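Long-range contacts in lectin 2 (Agrocybe aegerita, PDB 4TQJ), which binds sugars as a fungal lectin, specifically recognising N-acetylglucosamine at the non-reducing end of glycans: residues A[278-286]-A[298-307]; A[210-218]-A[254-265]. The protein carries 1 engineered substitution. All blocks are in the same frame, centred on the assembly; numbering follows the deposited sequence.

Contact 1 of 2, residues A[278-286]-A[298-307]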
# COMPACT_ATOMS: atom_id res chain seq x y z
N TRP A 278 -7.95 -27.63 -25.24
CA TRP A 278 -8.24 -26.83 -24.07
C TRP A 278 -9.69 -27.02 -23.66
O TRP A 278 -10.61 -26.82 -24.47
CB TRP A 278 -7.92 -25.36 -24.32
CG TRP A 278 -6.46 -25.11 -24.56
CD1 TRP A 278 -5.78 -25.31 -25.72
CD2 TRP A 278 -5.50 -24.61 -23.61
NE1 TRP A 278 -4.46 -24.99 -25.56
CE2 TRP A 278 -4.26 -24.55 -24.27
CE3 TRP A 278 -5.57 -24.23 -22.26
CZ2 TRP A 278 -3.09 -24.10 -23.64
CZ3 TRP A 278 -4.40 -23.81 -21.62
CH2 TRP A 278 -3.18 -23.75 -22.32
N GLN A 279 -9.90 -27.42 -22.41
CA GLN A 279 -11.22 -27.70 -21.89
C GLN A 279 -11.54 -26.85 -20.67
O GLN A 279 -10.70 -26.63 -19.80
CB GLN A 279 -11.34 -29.19 -21.52
CG GLN A 279 -10.90 -30.16 -22.62
CD GLN A 279 -10.58 -31.55 -22.07
OE1 GLN A 279 -11.23 -32.02 -21.14
NE2 GLN A 279 -9.55 -32.18 -22.61
N ALA A 280 -12.79 -26.39 -20.58
CA ALA A 280 -13.24 -25.56 -19.47
C ALA A 280 -13.02 -26.23 -18.11
O ALA A 280 -12.64 -25.57 -17.14
CB ALA A 280 -14.70 -25.22 -19.65
N ALA A 281 -13.26 -27.54 -18.04
CA ALA A 281 -13.14 -28.27 -16.77
C ALA A 281 -11.70 -28.48 -16.30
O ALA A 281 -11.47 -28.92 -15.18
CB ALA A 281 -13.85 -29.62 -16.87
N LYS A 282 -10.73 -28.17 -17.16
CA LYS A 282 -9.34 -28.50 -16.83
C LYS A 282 -8.36 -27.34 -16.97
O LYS A 282 -7.36 -27.30 -16.27
CB LYS A 282 -8.85 -29.68 -17.70
CG LYS A 282 -9.71 -30.94 -17.62
CD LYS A 282 -8.88 -32.19 -17.90
CE LYS A 282 -9.57 -33.15 -18.86
NZ LYS A 282 -10.96 -33.50 -18.47
N HIS A 283 -8.66 -26.39 -17.86
CA HIS A 283 -7.64 -25.48 -18.35
C HIS A 283 -8.01 -24.00 -18.24
O HIS A 283 -8.37 -23.38 -19.24
CB HIS A 283 -7.35 -25.81 -19.80
CG HIS A 283 -6.95 -27.24 -20.03
ND1 HIS A 283 -7.60 -28.05 -20.93
CD2 HIS A 283 -5.96 -27.98 -19.49
CE1 HIS A 283 -7.02 -29.24 -20.94
NE2 HIS A 283 -6.03 -29.23 -20.07
N PRO A 284 -7.91 -23.43 -17.04
CA PRO A 284 -8.23 -22.01 -16.90
C PRO A 284 -7.39 -21.09 -17.79
O PRO A 284 -6.15 -21.24 -17.92
CB PRO A 284 -7.99 -21.72 -15.41
CG PRO A 284 -7.38 -22.95 -14.82
CD PRO A 284 -7.71 -24.10 -15.74
N ARG A 285 -8.07 -20.15 -18.44
CA ARG A 285 -7.42 -19.16 -19.29
C ARG A 285 -7.64 -17.72 -18.77
O ARG A 285 -8.64 -17.43 -18.11
CB ARG A 285 -7.87 -19.33 -20.74
CG ARG A 285 -7.08 -20.45 -21.49
CD ARG A 285 -7.96 -21.25 -22.46
NE ARG A 285 -9.01 -22.01 -21.78
CZ ARG A 285 -10.04 -22.60 -22.41
NH1 ARG A 285 -10.15 -22.53 -23.73
NH2 ARG A 285 -10.95 -23.25 -21.71
N PHE A 286 -6.67 -16.84 -19.04
CA PHE A 286 -6.72 -15.46 -18.53
C PHE A 286 -6.13 -14.50 -19.56
O PHE A 286 -5.29 -14.88 -20.38
CB PHE A 286 -5.90 -15.29 -17.24
CG PHE A 286 -6.30 -16.20 -16.11
CD1 PHE A 286 -7.04 -15.72 -15.04
CD2 PHE A 286 -5.88 -17.53 -16.09
CE1 PHE A 286 -7.40 -16.57 -13.97
CE2 PHE A 286 -6.23 -18.37 -15.05
CZ PHE A 286 -6.99 -17.89 -13.99
N VAL A 298 -2.20 -13.37 -23.52
CA VAL A 298 -3.00 -14.58 -23.27
C VAL A 298 -2.23 -15.60 -22.45
O VAL A 298 -1.11 -15.98 -22.82
CB VAL A 298 -3.48 -15.22 -24.59
CG1 VAL A 298 -4.35 -16.44 -24.30
CG2 VAL A 298 -4.25 -14.19 -25.43
N VAL A 299 -2.83 -16.02 -21.34
CA VAL A 299 -2.21 -16.98 -20.43
C VAL A 299 -3.13 -18.18 -20.21
O VAL A 299 -4.32 -18.02 -19.92
CB VAL A 299 -1.96 -16.37 -19.04
CG1 VAL A 299 -1.24 -17.39 -18.16
CG2 VAL A 299 -1.19 -15.06 -19.14
N GLY A 300 -2.58 -19.38 -20.33
CA GLY A 300 -3.39 -20.58 -20.17
C GLY A 300 -2.71 -21.69 -19.40
O GLY A 300 -1.57 -22.04 -19.69
N PHE A 301 -3.41 -22.24 -18.43
CA PHE A 301 -2.90 -23.35 -17.63
C PHE A 301 -3.31 -24.65 -18.32
O PHE A 301 -4.43 -25.14 -18.14
CB PHE A 301 -3.43 -23.27 -16.19
CG PHE A 301 -2.89 -22.09 -15.41
CD1 PHE A 301 -1.79 -22.24 -14.58
CD2 PHE A 301 -3.46 -20.83 -15.55
CE1 PHE A 301 -1.26 -21.14 -13.88
CE2 PHE A 301 -2.94 -19.72 -14.85
CZ PHE A 301 -1.85 -19.88 -14.00
N GLY A 302 -2.40 -25.17 -19.14
CA GLY A 302 -2.67 -26.35 -19.94
C GLY A 302 -2.31 -27.63 -19.20
O GLY A 302 -2.34 -27.68 -17.97
N ASN A 303 -1.97 -28.67 -19.96
CA ASN A 303 -1.66 -29.97 -19.38
C ASN A 303 -0.26 -30.02 -18.79
O ASN A 303 -0.08 -30.39 -17.64
CB ASN A 303 -1.85 -31.08 -20.43
CG ASN A 303 -3.29 -31.26 -20.83
OD1 ASN A 303 -4.17 -31.37 -19.97
ND2 ASN A 303 -3.56 -31.26 -22.14
N ALA A 304 0.74 -29.65 -19.59
CA ALA A 304 2.12 -29.76 -19.17
C ALA A 304 2.56 -28.57 -18.30
O ALA A 304 3.61 -28.61 -17.67
CB ALA A 304 3.04 -29.89 -20.37
N GLY A 305 1.77 -27.51 -18.29
CA GLY A 305 2.14 -26.32 -17.55
C GLY A 305 1.47 -25.13 -18.19
O GLY A 305 0.45 -25.28 -18.88
N VAL A 306 2.07 -23.96 -18.00
CA VAL A 306 1.45 -22.71 -18.40
C VAL A 306 1.94 -22.27 -19.76
O VAL A 306 3.14 -22.24 -20.02
CB VAL A 306 1.79 -21.59 -17.40
CG1 VAL A 306 1.06 -20.32 -17.78
CG2 VAL A 306 1.42 -22.04 -15.96
N TYR A 307 0.99 -21.92 -20.63
CA TYR A 307 1.30 -21.40 -21.96
C TYR A 307 0.94 -19.93 -22.06
O TYR A 307 -0.01 -19.47 -21.42
CB TYR A 307 0.52 -22.18 -23.02
CG TYR A 307 0.99 -23.60 -23.13
CD1 TYR A 307 1.91 -23.98 -24.10
CD2 TYR A 307 0.55 -24.56 -22.24
CE1 TYR A 307 2.37 -25.30 -24.19
CE2 TYR A 307 1.00 -25.88 -22.32
CZ TYR A 307 1.91 -26.24 -23.29
OH TYR A 307 2.34 -27.55 -23.36
O HOH W 1 -6.37 -31.83 -23.52
O HOH W 2 -4.61 -26.87 -15.63
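H283 NE2 gives its N-H to N303 OD1 at 2.8 Å, and the histidine ring is gripped at both nitrogens, since ND1 accepts from the backbone N of Q279, also at 2.8 Å. Both partners lie close to the ring plane, which fixes the rotation of the imidazole; histidine suits the place because one nitrogen can donate while the other accepts. The bond to N303 is fairly straight at the hydrogen (164°), yet NE2 stands above the amide's carbonyl plane, ring and amide being turned 78° apart.

Beyond the histidine the two segments pair as antiparallel strands. F301 N reaches P284 O, and F286 and V299 form a hydrogen-bonded pair through both their backbone N-H groups. On the face carrying F286 and V299, F286 meets F301 rim to rim, CE2 to CE2 at 3.6 Å. On the other face, the rim of the W278 six-membered ring, at CZ3 and CH2, comes up against the backbone of G300 to G302, with G300 at its edge and CZ3 3.5 Å from G302 N. Glycine leaves room there for the ring, whose CH2 continues to Y307 CD2 at 3.8 Å. W278 NE1 is held by D271, and R285 NH1 by F272 O. A β-hairpin with its incoming loop folded back over the strands thus forms part of a four-stranded antiparallel blade, consistent with a β-propeller of FG-GAP-like repeats.

Contact 2 of 2, residues A[210-218]-A[254-265]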
# COMPACT_ATOMS: atom_id res chain seq x y z
N LYS A 210 -26.95 -1.18 -27.69
CA LYS A 210 -26.76 -1.16 -29.12
C LYS A 210 -25.86 -2.34 -29.49
O LYS A 210 -24.91 -2.64 -28.77
CB LYS A 210 -26.13 0.16 -29.53
CG LYS A 210 -25.00 0.04 -30.53
CD LYS A 210 -25.45 0.43 -31.93
CE LYS A 210 -24.26 0.63 -32.85
NZ LYS A 210 -24.69 1.31 -34.11
N SER A 211 -26.18 -3.00 -30.60
CA SER A 211 -25.38 -4.12 -31.07
C SER A 211 -24.08 -3.62 -31.67
O SER A 211 -24.09 -2.65 -32.43
CB SER A 211 -26.16 -4.93 -32.12
OG SER A 211 -25.32 -5.93 -32.69
N VAL A 212 -22.96 -4.27 -31.35
CA VAL A 212 -21.67 -3.85 -31.89
C VAL A 212 -20.88 -4.94 -32.61
O VAL A 212 -20.00 -4.63 -33.40
CB VAL A 212 -20.75 -3.25 -30.80
CG1 VAL A 212 -21.36 -1.96 -30.25
CG2 VAL A 212 -20.48 -4.28 -29.71
N ILE A 213 -21.16 -6.21 -32.31
CA ILE A 213 -20.50 -7.32 -33.00
C ILE A 213 -21.50 -8.46 -33.19
O ILE A 213 -22.28 -8.75 -32.29
CB ILE A 213 -19.28 -7.88 -32.22
CG1 ILE A 213 -18.32 -6.76 -31.81
CG2 ILE A 213 -18.53 -8.93 -33.05
CD1 ILE A 213 -17.33 -7.21 -30.75
N ASP A 214 -21.47 -9.08 -34.37
CA ASP A 214 -22.35 -10.21 -34.64
C ASP A 214 -21.54 -11.49 -34.52
O ASP A 214 -21.34 -12.22 -35.50
CB ASP A 214 -22.97 -10.11 -36.04
CG ASP A 214 -23.81 -8.85 -36.22
OD1 ASP A 214 -24.28 -8.29 -35.21
OD2 ASP A 214 -24.00 -8.43 -37.38
N ASN A 215 -21.05 -11.74 -33.31
CA ASN A 215 -20.10 -12.81 -33.03
C ASN A 215 -19.87 -12.90 -31.51
O ASN A 215 -20.48 -12.15 -30.74
CB ASN A 215 -18.78 -12.58 -33.78
CG ASN A 215 -18.15 -13.88 -34.30
OD1 ASN A 215 -18.22 -14.92 -33.65
ND2 ASN A 215 -17.52 -13.81 -35.48
N PHE A 216 -19.03 -13.83 -31.09
CA PHE A 216 -18.77 -14.08 -29.68
C PHE A 216 -20.02 -14.46 -28.88
O PHE A 216 -20.04 -14.34 -27.66
CB PHE A 216 -18.09 -12.86 -29.02
CG PHE A 216 -16.74 -12.52 -29.61
CD1 PHE A 216 -15.66 -13.37 -29.43
CD2 PHE A 216 -16.56 -11.35 -30.32
CE1 PHE A 216 -14.41 -13.05 -29.96
CE2 PHE A 216 -15.33 -11.03 -30.86
CZ PHE A 216 -14.25 -11.88 -30.68
N CYS A 217 -21.06 -14.94 -29.55
CA CYS A 217 -22.31 -15.25 -28.86
C CYS A 217 -22.79 -16.66 -29.14
O CYS A 217 -22.40 -17.31 -30.12
CB CYS A 217 -23.40 -14.24 -29.25
SG CYS A 217 -23.08 -12.59 -28.68
N ILE A 218 -23.67 -17.14 -28.28
CA ILE A 218 -24.12 -18.52 -28.36
C ILE A 218 -24.78 -18.82 -29.72
O ILE A 218 -24.61 -19.91 -30.28
CB ILE A 218 -25.04 -18.87 -27.18
CG1 ILE A 218 -25.40 -20.36 -27.18
CG2 ILE A 218 -26.27 -17.94 -27.14
CD1 ILE A 218 -25.88 -20.84 -25.84
N ALA A 254 -11.74 -8.87 -31.74
CA ALA A 254 -12.26 -7.73 -32.46
C ALA A 254 -11.81 -6.48 -31.71
O ALA A 254 -12.09 -6.33 -30.51
CB ALA A 254 -13.77 -7.79 -32.52
N LEU A 255 -11.11 -5.60 -32.41
CA LEU A 255 -10.51 -4.44 -31.78
C LEU A 255 -11.44 -3.22 -31.74
O LEU A 255 -12.15 -2.92 -32.70
CB LEU A 255 -9.18 -4.10 -32.44
CG LEU A 255 -8.07 -5.16 -32.47
CD1 LEU A 255 -6.95 -4.67 -33.37
CD2 LEU A 255 -7.55 -5.48 -31.06
N ASN A 256 -11.42 -2.55 -30.59
CA ASN A 256 -12.16 -1.32 -30.33
C ASN A 256 -11.44 -0.18 -31.03
O ASN A 256 -10.23 -0.06 -30.93
CB ASN A 256 -12.17 -1.06 -28.81
CG ASN A 256 -13.13 0.05 -28.40
OD1 ASN A 256 -13.36 1.02 -29.13
ND2 ASN A 256 -13.69 -0.08 -27.21
N ASN A 257 -12.18 0.67 -31.74
CA ASN A 257 -11.57 1.80 -32.44
C ASN A 257 -11.19 2.91 -31.47
O ASN A 257 -10.59 3.92 -31.86
CB ASN A 257 -12.48 2.36 -33.53
CG ASN A 257 -13.57 3.28 -32.98
OD1 ASN A 257 -14.18 3.01 -31.94
ND2 ASN A 257 -13.83 4.37 -33.70
N GLY A 258 -11.55 2.73 -30.21
CA GLY A 258 -11.27 3.71 -29.18
C GLY A 258 -12.52 4.47 -28.78
O GLY A 258 -12.48 5.32 -27.89
N GLY A 259 -13.63 4.16 -29.43
CA GLY A 259 -14.89 4.81 -29.13
C GLY A 259 -16.04 3.83 -29.07
O GLY A 259 -17.21 4.22 -29.10
N GLY A 260 -15.72 2.55 -28.98
CA GLY A 260 -16.77 1.55 -28.84
C GLY A 260 -17.28 1.02 -30.16
O GLY A 260 -18.30 0.35 -30.21
N VAL A 261 -16.56 1.32 -31.24
CA VAL A 261 -16.84 0.68 -32.52
C VAL A 261 -15.83 -0.45 -32.76
O VAL A 261 -14.62 -0.21 -32.73
CB VAL A 261 -16.75 1.68 -33.70
CG1 VAL A 261 -17.08 0.97 -35.01
CG2 VAL A 261 -17.67 2.88 -33.47
N PHE A 262 -16.33 -1.66 -33.04
CA PHE A 262 -15.47 -2.82 -33.21
C PHE A 262 -15.23 -3.26 -34.65
O PHE A 262 -16.16 -3.26 -35.46
CB PHE A 262 -15.98 -4.00 -32.36
CG PHE A 262 -15.88 -3.73 -30.88
CD1 PHE A 262 -14.77 -4.12 -30.17
CD2 PHE A 262 -16.88 -3.02 -30.23
CE1 PHE A 262 -14.66 -3.85 -28.82
CE2 PHE A 262 -16.78 -2.75 -28.87
CZ PHE A 262 -15.67 -3.16 -28.17
N GLY A 263 -13.98 -3.64 -34.94
CA GLY A 263 -13.58 -4.11 -36.25
C GLY A 263 -13.87 -5.59 -36.48
O GLY A 263 -14.51 -6.24 -35.66
N GLN A 264 -13.42 -6.11 -37.60
CA GLN A 264 -13.71 -7.49 -37.95
C GLN A 264 -13.08 -8.48 -36.96
O GLN A 264 -12.06 -8.19 -36.34
CB GLN A 264 -13.28 -7.81 -39.38
CG GLN A 264 -11.82 -7.57 -39.66
CD GLN A 264 -11.42 -7.92 -41.08
OE1 GLN A 264 -10.92 -7.07 -41.83
NE2 GLN A 264 -11.62 -9.19 -41.47
N VAL A 265 -13.72 -9.63 -36.81
CA VAL A 265 -13.28 -10.63 -35.85
C VAL A 265 -12.26 -11.56 -36.48
O VAL A 265 -12.58 -12.31 -37.41
CB VAL A 265 -14.48 -11.44 -35.36
CG1 VAL A 265 -14.03 -12.56 -34.42
CG2 VAL A 265 -15.49 -10.51 -34.69
O HOH W 3 -19.10 -1.98 -33.81
O HOH W 4 -18.55 -5.02 -35.72
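V265, F262 and I213 carry most of this contact, an apolar junction without a direct hydrogen bond between 210-218 and 254-265. I213 lies between the other two and divides its branches between them. With CG1 beside the backbone N (chi1 -51°), its longer arm runs to F262, where CG1 is 3.7 Å from F262 CB. The terminal CD1 sits off-centre over the phenyl ring, 4.3 Å from its centroid and 30° from the normal, a CH-pi contact. CD1 also touches A254 CB, while the shorter branch, CG2, meets V265 CG2 at 3.8 Å. Isoleucine, branched at CB, can thus send one arm to F262 and A254 and the other to V265.

V265 likewise uses both methyls. CG2 faces I213 and F216, whereas CG1 reaches F216 CZ at 3.8 Å and lies alongside the amide nitrogen of N215. The F216 ring presents its edge to A254 CB, whose small size lets the ring come close. N215 OD1 takes the N-H of F216 at 2.9 Å, in the carbonyl plane, and also binds W223 NE1, so the amide's rotation is fixed beside V265.

V212 covers another part of F262: V212 CG2 lies 3.8 Å from F262 CD2. Two waters bridge the backbones here: both donate to V212 O, and one accepts from F262 N while the other donates to F262 O.

V212 and I213 form a classic β bulge opposite V195, letting both turn toward 254-265. Strand 210-213 is the outermost strand of its antiparallel sheet within this chain, packed against the turn between strands 251-254 and 266-269 of the next, with I243 of strand 242-246 touching I213, F216 and F262.

Overall arrangement
Following the chain from its N terminus, contact 2 comes first: strand 210-213 ends one antiparallel sheet, and the chain passes through strands 230-233, 242-246 and 251-254 before the loop at 254-265 returns to it, a gap of 35 residues. Contact 1 opens afterwards and closes over only 11 residues, within the hairpin of strands 285-288 and 297-301. The two are therefore in series, neither nested nor crossed. Contact 2 joins successive sheets, whereas contact 1 builds up a single one. Their centres lie about 25 Å apart and they do not touch; in the intervening four-stranded sheet, from strand 230-233 to strand 266-269, strand 242-246 touches both, meeting contact 1 through I244 and C246.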